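PDB 4DLK: phosphoribosylaminoimidazole carboxylase, ATPase subunit from Bacillus anthracis, which probably carries out the ATP-dependent carboxylation of aminoimidazole ribonucleotide with bicarbonate, giving N5-carboxyaminoimidazole ribonucleotide in purine biosynthesis. Local coordinates for residues 108-113 / 267-272; 145-150 / 178-183. All blocks are in the same frame, centred on the assembly; numbering follows the deposited sequence.

Interaction 1 of 2, residues 108-113 / 267-272. With CA (calcium ion), chain C; CA (calcium ion), chain D; ATP (adenosine-5'-triphosphate), chain G; ATP (adenosine-5'-triphosphate), chain F.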
# COMPACT_ATOMS: atom_id res chain seq x y z
N PHE A 108 7.41 -35.50 -1.81
CA PHE A 108 7.25 -36.65 -0.91
C PHE A 108 7.41 -36.24 0.56
O PHE A 108 6.58 -36.58 1.40
CB PHE A 108 8.21 -37.80 -1.27
CG PHE A 108 8.03 -39.03 -0.40
CD1 PHE A 108 6.95 -39.88 -0.59
CD2 PHE A 108 8.94 -39.32 0.60
CE1 PHE A 108 6.78 -41.00 0.21
CE2 PHE A 108 8.78 -40.45 1.40
CZ PHE A 108 7.70 -41.29 1.20
N THR A 109 8.47 -35.49 0.85
CA THR A 109 8.72 -34.97 2.19
C THR A 109 7.56 -34.07 2.65
O THR A 109 7.16 -34.12 3.81
CB THR A 109 10.04 -34.18 2.25
OG1 THR A 109 11.08 -34.99 1.69
CG2 THR A 109 10.40 -33.82 3.69
N GLU A 110 7.05 -33.26 1.73
CA GLU A 110 5.93 -32.35 1.99
C GLU A 110 4.69 -33.14 2.40
O GLU A 110 4.09 -32.86 3.44
CB GLU A 110 5.64 -31.50 0.75
CG GLU A 110 4.56 -30.44 0.92
CD GLU A 110 4.48 -29.51 -0.28
OE1 GLU A 110 4.15 -29.96 -1.40
OE2 GLU A 110 4.76 -28.31 -0.11
N LYS A 111 4.31 -34.11 1.58
CA LYS A 111 3.15 -34.95 1.87
C LYS A 111 3.28 -35.72 3.19
O LYS A 111 2.32 -35.79 3.95
CB LYS A 111 2.81 -35.86 0.69
CG LYS A 111 2.18 -35.08 -0.46
CD LYS A 111 1.32 -35.94 -1.37
CE LYS A 111 0.11 -35.16 -1.89
NZ LYS A 111 0.46 -33.92 -2.65
N ASN A 112 4.48 -36.25 3.47
CA ASN A 112 4.75 -36.88 4.77
C ASN A 112 4.52 -35.92 5.94
O ASN A 112 3.92 -36.30 6.95
CB ASN A 112 6.19 -37.41 4.85
CG ASN A 112 6.41 -38.69 4.06
OD1 ASN A 112 5.50 -39.23 3.41
ND2 ASN A 112 7.64 -39.20 4.11
N ALA A 113 5.02 -34.69 5.81
CA ALA A 113 4.86 -33.68 6.85
C ALA A 113 3.38 -33.29 7.07
O ALA A 113 2.96 -33.08 8.21
CB ALA A 113 5.69 -32.44 6.55
N ASN A 267 -2.92 -29.90 -1.30
CA ASN A 267 -2.20 -30.19 -2.53
C ASN A 267 -0.71 -29.88 -2.39
O ASN A 267 0.13 -30.78 -2.51
CB ASN A 267 -2.81 -29.42 -3.71
CG ASN A 267 -2.04 -29.63 -5.01
OD1 ASN A 267 -1.52 -30.72 -5.28
ND2 ASN A 267 -1.98 -28.59 -5.83
N GLU A 268 -0.39 -28.62 -2.14
CA GLU A 268 0.98 -28.23 -1.83
C GLU A 268 1.07 -26.98 -0.95
O GLU A 268 0.08 -26.28 -0.72
CB GLU A 268 1.84 -28.09 -3.10
CG GLU A 268 1.18 -27.34 -4.25
CD GLU A 268 2.14 -27.07 -5.40
OE1 GLU A 268 3.05 -27.89 -5.67
OE2 GLU A 268 2.00 -26.03 -6.06
N LEU A 269 2.28 -26.72 -0.47
CA LEU A 269 2.55 -25.60 0.43
C LEU A 269 3.62 -24.69 -0.15
O LEU A 269 4.55 -25.15 -0.79
CB LEU A 269 3.04 -26.12 1.78
CG LEU A 269 2.14 -27.13 2.50
CD1 LEU A 269 2.83 -27.66 3.75
CD2 LEU A 269 0.80 -26.49 2.84
N ALA A 270 3.49 -23.39 0.10
CA ALA A 270 4.57 -22.46 -0.21
C ALA A 270 4.89 -21.60 1.01
O ALA A 270 4.03 -20.86 1.50
CB ALA A 270 4.20 -21.60 -1.42
N PRO A 271 6.14 -21.69 1.53
CA PRO A 271 6.56 -20.93 2.71
C PRO A 271 6.99 -19.50 2.37
O PRO A 271 8.13 -19.10 2.64
CB PRO A 271 7.74 -21.76 3.24
CG PRO A 271 8.35 -22.33 2.01
CD PRO A 271 7.22 -22.56 1.03
N ARG A 272 6.07 -18.73 1.80
CA ARG A 272 6.31 -17.38 1.29
C ARG A 272 4.98 -16.77 0.85
O ARG A 272 4.00 -17.50 0.66
CB ARG A 272 7.26 -17.42 0.07
CG ARG A 272 6.79 -18.37 -1.04
CD ARG A 272 7.46 -18.05 -2.37
NE ARG A 272 7.19 -19.08 -3.38
CZ ARG A 272 6.11 -19.12 -4.15
NH1 ARG A 272 5.15 -18.21 -4.02
NH2 ARG A 272 5.98 -20.10 -5.05
CA CA C . 3.99 -25.96 -7.29
CA CA D . 0.74 -24.19 -6.97
PG ATP G . 1.33 -20.87 -8.38
O1G ATP G . 2.48 -21.06 -9.35
O2G ATP G . 0.01 -20.55 -9.03
O3G ATP G . 1.23 -21.91 -7.29
PB ATP G . 3.16 -19.01 -7.23
O1B ATP G . 3.13 -17.91 -6.19
O2B ATP G . 3.98 -20.26 -6.97
O3B ATP G . 1.66 -19.48 -7.60
PA ATP G . 4.61 -17.09 -8.76
O1A ATP G . 3.94 -15.86 -8.20
O2A ATP G . 5.11 -17.10 -10.19
O3A ATP G . 3.65 -18.38 -8.63
O5' ATP G . 5.82 -17.48 -7.79
C5' ATP G . 6.99 -16.67 -7.72
C4' ATP G . 7.99 -17.54 -7.00
O4' ATP G . 8.31 -18.68 -7.81
C3' ATP G . 9.28 -16.81 -6.70
O3' ATP G . 9.57 -17.08 -5.32
C2' ATP G . 10.31 -17.46 -7.61
O2' ATP G . 11.60 -17.49 -7.00
C1' ATP G . 9.73 -18.86 -7.79
N9 ATP G . 10.20 -19.57 -9.01
C8 ATP G . 10.48 -19.03 -10.22
N7 ATP G . 10.89 -19.98 -11.10
C5 ATP G . 10.87 -21.16 -10.46
C6 ATP G . 11.19 -22.58 -10.80
N6 ATP G . 11.62 -22.90 -12.04
N1 ATP G . 11.04 -23.52 -9.83
C2 ATP G . 10.62 -23.20 -8.59
N3 ATP G . 10.31 -21.94 -8.21
C4 ATP G . 10.42 -20.90 -9.08
PG ATP F . 2.40 -24.64 -10.18
O1G ATP F . 2.29 -24.85 -8.68
O2G ATP F . 1.15 -24.01 -10.77
O3G ATP F . 3.69 -23.99 -10.61
PB ATP F . 2.75 -27.52 -10.15
O1B ATP F . 2.89 -28.53 -11.25
O2B ATP F . 3.80 -27.38 -9.08
O3B ATP F . 2.49 -26.09 -10.88
PA ATP F . 0.60 -29.00 -8.93
O1A ATP F . -0.48 -28.56 -7.98
O2A ATP F . 1.63 -30.01 -8.48
O3A ATP F . 1.31 -27.66 -9.45
O5' ATP F . -0.15 -29.61 -10.23
C5' ATP F . -0.72 -28.74 -11.21
C4' ATP F . -2.18 -29.07 -11.47
O4' ATP F . -2.34 -30.48 -11.70
C3' ATP F . -3.08 -28.75 -10.29
O3' ATP F . -3.56 -27.40 -10.33
C2' ATP F . -4.21 -29.75 -10.41
O2' ATP F . -5.25 -29.23 -11.24
C1' ATP F . -3.58 -30.92 -11.14
N9 ATP F . -3.34 -31.99 -10.14
C8 ATP F . -2.19 -32.20 -9.47
N7 ATP F . -2.30 -33.25 -8.63
C5 ATP F . -3.55 -33.73 -8.75
C6 ATP F . -4.33 -34.84 -8.14
N6 ATP F . -3.77 -35.66 -7.22
N1 ATP F . -5.62 -34.99 -8.54
C2 ATP F . -6.19 -34.18 -9.46
N3 ATP F . -5.54 -33.17 -10.06
C4 ATP F . -4.24 -32.89 -9.75
O HOH W 1 5.88 -26.90 -1.88
O HOH W 2 -1.82 -33.37 -4.22
O HOH W 3 5.93 -27.32 -7.09
O HOH W 4 5.34 -24.52 -8.49
O HOH W 5 5.03 -25.22 -5.32
O HOH W 6 -0.93 -26.07 -7.07
O HOH W 7 -0.90 -24.00 -8.88

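Interaction 2 of 2, residues 145-150 / 178-183. With ATP (adenosine-5'-triphosphate), chain F.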
# COMPACT_ATOMS: atom_id res chain seq x y z
N VAL A 145 -1.56 -39.50 -11.03
CA VAL A 145 -0.64 -38.49 -11.53
C VAL A 145 0.78 -38.69 -10.98
O VAL A 145 0.99 -38.77 -9.76
CB VAL A 145 -1.17 -37.06 -11.29
CG1 VAL A 145 -1.33 -36.77 -9.80
CG2 VAL A 145 -0.28 -36.01 -11.94
N LEU A 146 1.74 -38.79 -11.89
CA LEU A 146 3.13 -38.94 -11.51
C LEU A 146 3.82 -37.59 -11.57
O LEU A 146 3.80 -36.93 -12.61
CB LEU A 146 3.84 -39.96 -12.42
CG LEU A 146 5.22 -40.47 -12.00
CD1 LEU A 146 5.11 -41.35 -10.76
CD2 LEU A 146 5.86 -41.24 -13.14
N LYS A 147 4.43 -37.18 -10.46
CA LYS A 147 5.14 -35.90 -10.37
C LYS A 147 6.56 -36.10 -9.88
O LYS A 147 6.80 -36.89 -8.98
CB LYS A 147 4.45 -34.96 -9.38
CG LYS A 147 2.95 -34.78 -9.55
CD LYS A 147 2.40 -33.92 -8.43
CE LYS A 147 0.88 -33.90 -8.47
NZ LYS A 147 0.33 -32.98 -7.44
N THR A 148 7.51 -35.36 -10.46
CA THR A 148 8.86 -35.28 -9.91
C THR A 148 8.78 -34.71 -8.50
O THR A 148 8.02 -33.77 -8.24
CB THR A 148 9.79 -34.40 -10.77
OG1 THR A 148 9.23 -33.08 -10.88
CG2 THR A 148 9.96 -34.98 -12.17
N THR A 149 9.57 -35.27 -7.59
CA THR A 149 9.57 -34.81 -6.20
C THR A 149 10.22 -33.44 -6.05
O THR A 149 9.85 -32.67 -5.17
CB THR A 149 10.28 -35.82 -5.28
OG1 THR A 149 11.61 -36.06 -5.77
CG2 THR A 149 9.50 -37.13 -5.22
N THR A 150 11.19 -33.13 -6.91
CA THR A 150 11.84 -31.82 -6.88
C THR A 150 11.86 -31.17 -8.25
O THR A 150 11.81 -31.87 -9.28
CB THR A 150 13.29 -31.90 -6.38
OG1 THR A 150 14.04 -32.76 -7.23
CG2 THR A 150 13.36 -32.41 -4.93
N GLU A 178 13.43 -38.98 -9.57
CA GLU A 178 12.61 -39.43 -8.46
C GLU A 178 11.23 -38.81 -8.56
O GLU A 178 11.09 -37.62 -8.83
CB GLU A 178 13.26 -39.03 -7.13
CG GLU A 178 12.54 -39.59 -5.92
CD GLU A 178 13.14 -39.11 -4.62
OE1 GLU A 178 13.90 -39.89 -4.00
OE2 GLU A 178 12.88 -37.95 -4.22
N CYS A 179 10.20 -39.63 -8.34
CA CYS A 179 8.82 -39.19 -8.48
C CYS A 179 7.93 -39.63 -7.32
O CYS A 179 8.32 -40.44 -6.48
CB CYS A 179 8.23 -39.73 -9.79
SG CYS A 179 8.87 -38.97 -11.31
N ILE A 180 6.73 -39.05 -7.28
CA ILE A 180 5.62 -39.56 -6.48
C ILE A 180 4.43 -39.85 -7.39
O ILE A 180 4.19 -39.13 -8.36
CB ILE A 180 5.18 -38.59 -5.35
CG1 ILE A 180 5.30 -37.12 -5.80
CG2 ILE A 180 6.03 -38.78 -4.11
CD1 ILE A 180 4.00 -36.52 -6.27
N LEU A 181 3.71 -40.93 -7.10
CA LEU A 181 2.45 -41.17 -7.77
C LEU A 181 1.33 -40.81 -6.80
O LEU A 181 1.34 -41.23 -5.65
CB LEU A 181 2.31 -42.62 -8.23
CG LEU A 181 1.15 -42.89 -9.21
CD1 LEU A 181 1.44 -42.28 -10.58
CD2 LEU A 181 0.85 -44.37 -9.34
N GLU A 182 0.40 -39.99 -7.28
CA GLU A 182 -0.75 -39.59 -6.49
C GLU A 182 -2.02 -40.06 -7.15
O GLU A 182 -2.12 -40.02 -8.37
CB GLU A 182 -0.84 -38.07 -6.40
CG GLU A 182 0.18 -37.38 -5.52
CD GLU A 182 -0.00 -35.88 -5.51
OE1 GLU A 182 0.94 -35.18 -5.08
OE2 GLU A 182 -1.09 -35.39 -5.94
N LYS A 183 -2.98 -40.49 -6.35
CA LYS A 183 -4.32 -40.77 -6.85
C LYS A 183 -4.94 -39.47 -7.35
O LYS A 183 -4.77 -38.41 -6.74
CB LYS A 183 -5.17 -41.40 -5.75
CG LYS A 183 -6.47 -42.01 -6.26
CD LYS A 183 -7.11 -42.90 -5.20
CE LYS A 183 -8.30 -43.65 -5.77
NZ LYS A 183 -8.72 -44.77 -4.87
PG ATP F . 2.40 -24.64 -10.18
O1G ATP F . 2.29 -24.85 -8.68
O2G ATP F . 1.15 -24.01 -10.77
O3G ATP F . 3.69 -23.99 -10.61
PB ATP F . 2.75 -27.52 -10.15
O1B ATP F . 2.89 -28.53 -11.25
O2B ATP F . 3.80 -27.38 -9.08
O3B ATP F . 2.49 -26.09 -10.88
PA ATP F . 0.60 -29.00 -8.93
O1A ATP F . -0.48 -28.56 -7.98
O2A ATP F . 1.63 -30.01 -8.48
O3A ATP F . 1.31 -27.66 -9.45
O5' ATP F . -0.15 -29.61 -10.23
C5' ATP F . -0.72 -28.74 -11.21
C4' ATP F . -2.18 -29.07 -11.47
O4' ATP F . -2.34 -30.48 -11.70
C3' ATP F . -3.08 -28.75 -10.29
O3' ATP F . -3.56 -27.40 -10.33
C2' ATP F . -4.21 -29.75 -10.41
O2' ATP F . -5.25 -29.23 -11.24
C1' ATP F . -3.58 -30.92 -11.14
N9 ATP F . -3.34 -31.99 -10.14
C8 ATP F . -2.19 -32.20 -9.47
N7 ATP F . -2.30 -33.25 -8.63
C5 ATP F . -3.55 -33.73 -8.75
C6 ATP F . -4.33 -34.84 -8.14
N6 ATP F . -3.77 -35.66 -7.22
N1 ATP F . -5.62 -34.99 -8.54
C2 ATP F . -6.19 -34.18 -9.46
N3 ATP F . -5.54 -33.17 -10.06
C4 ATP F . -4.24 -32.89 -9.75

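Interaction 1 of 2, residues 108-113 / 267-272
Glu-110 lays its carboxylate over the backbone of strand residues Glu-268 and Leu-269. Its CG stands anti to the backbone N (chi1 -176°), and the extended chain spans the gap from helix to strand. OE2 accepts a hydrogen bond from Leu-269 N at 3.0 Å. The donor comes from well above the carboxylate plane, 62° out of it. OE1 packs on the methylene of Glu-268, with OE1 to CB at 3.4 Å. Glu-268 sends its own carboxylate away from the helix to the metals. It chelates the calcium ion of chain C through both oxygens, and OE2 also binds the calcium ion of chain D at 2.4 Å. Glu-255 also binds calcium, and Arg-107 donates to Glu-268 OE1. A strand carboxylate bridging two metals on the ATP phosphates fits the metal-nucleotide site of ATP-grasp enzymes.

The next residue, Lys-111, reaches the backbone of Asn-267 with a chain bent at its last two torsions. NZ makes a weak bond to Asn-267 O at 3.2 Å, and a water links NZ to Asn-267 OD1. The stronger partner of Lys-111 NZ is Glu-182, in a salt bridge. Asn-267 ND2 donates to the alpha-phosphate oxygen O1A of ATP (chain F) at 2.6 Å. Arg-272 grips the beta-phosphate of ATP (chain G) through NH1 and NH2.

Helix segment 108-113 runs nearly at right angles (98°) to strand segment 267-270. Strand 264-270 edges the large antiparallel sheet and pairs with strand 250-258, with a classic beta bulge where Asn-267 and Glu-268 face Glu-255. Thr-104 of helix 99-104 touches both Glu-110 and Leu-269.

Interaction 2 of 2, residues 145-150 / 178-183
Lys-147 and Glu-182 meet beside the adenine of ATP (chain F). Lys-147 NZ donates to adenine N7 at 2.9 Å and makes a salt bridge to Glu-182 OE2, a weak bond of 3.2 Å. Glu-182 OE2 also accepts a hydrogen bond from the adenine amino group N6, at 3.0 Å and nearly straight (166°). The same N6 donates to Lys-183 O, so a side chain and a backbone carbonyl read the amino group together. A weak bond from Lys-147 NZ reaches the alpha-phosphate oxygen O2A.

The lysine chain is fully extended beyond CG, which carries NZ from the strand to the base. Ile-180 supports it from the paired strand, with its CD1 lying against Lys-147 CB at 3.5 Å. Val-145 lies alongside Glu-182, its CG1 against the glutamate CB. Glu-182 OE1 has a weak bond from Lys-147 NZ and a salt bridge to Lys-111.

Val-145, Lys-147, Ile-180 and Glu-182 share one face of an antiparallel pair. Val-145 with Glu-182 and Lys-147 with Ile-180 are the hydrogen-bonded pairs, each closed by two backbone bonds. On the other face, Leu-146 CD1 meets Leu-181 CD1 at 3.8 Å and also packs on Cys-179 CB, under helices 130-140 and 167-176. Beyond the strand, Thr-149 crosses Glu-178 at about a right angle. Its OG1 donates to the anti lone pair of Glu-178 OE2 at 2.8 Å, and its N bonds Glu-178 O.

Strands 144-148 and 179-183 are the central pair of a four-stranded antiparallel sheet. A lysine at N7 and a glutamate at the amino group of the adenine are characteristic of the ATP-grasp nucleotide site.

In the fold
The centres of interactions 1 and 2 lie 13 Å apart, and both touch ATP (chain F). Along the chain, helix residues 108-113 come first, then both segments of interaction 2, and last residues 267-272. Interaction 2 is in the four-stranded sheet, and strand 264-270 edges the eight-stranded one. Helix 107-116 touches both sheets. It meets interaction 2 through the bridge from Lys-111, with NZ to Glu-182 OE1 at 2.8 Å, and through Phe-108, which packs on Ile-180. Interaction 2 holds the adenine of ATP (chain F) and interaction 1 its phosphates and calcium ions, consistent with the ATP-grasp arrangement of a nucleotide held between two sheets.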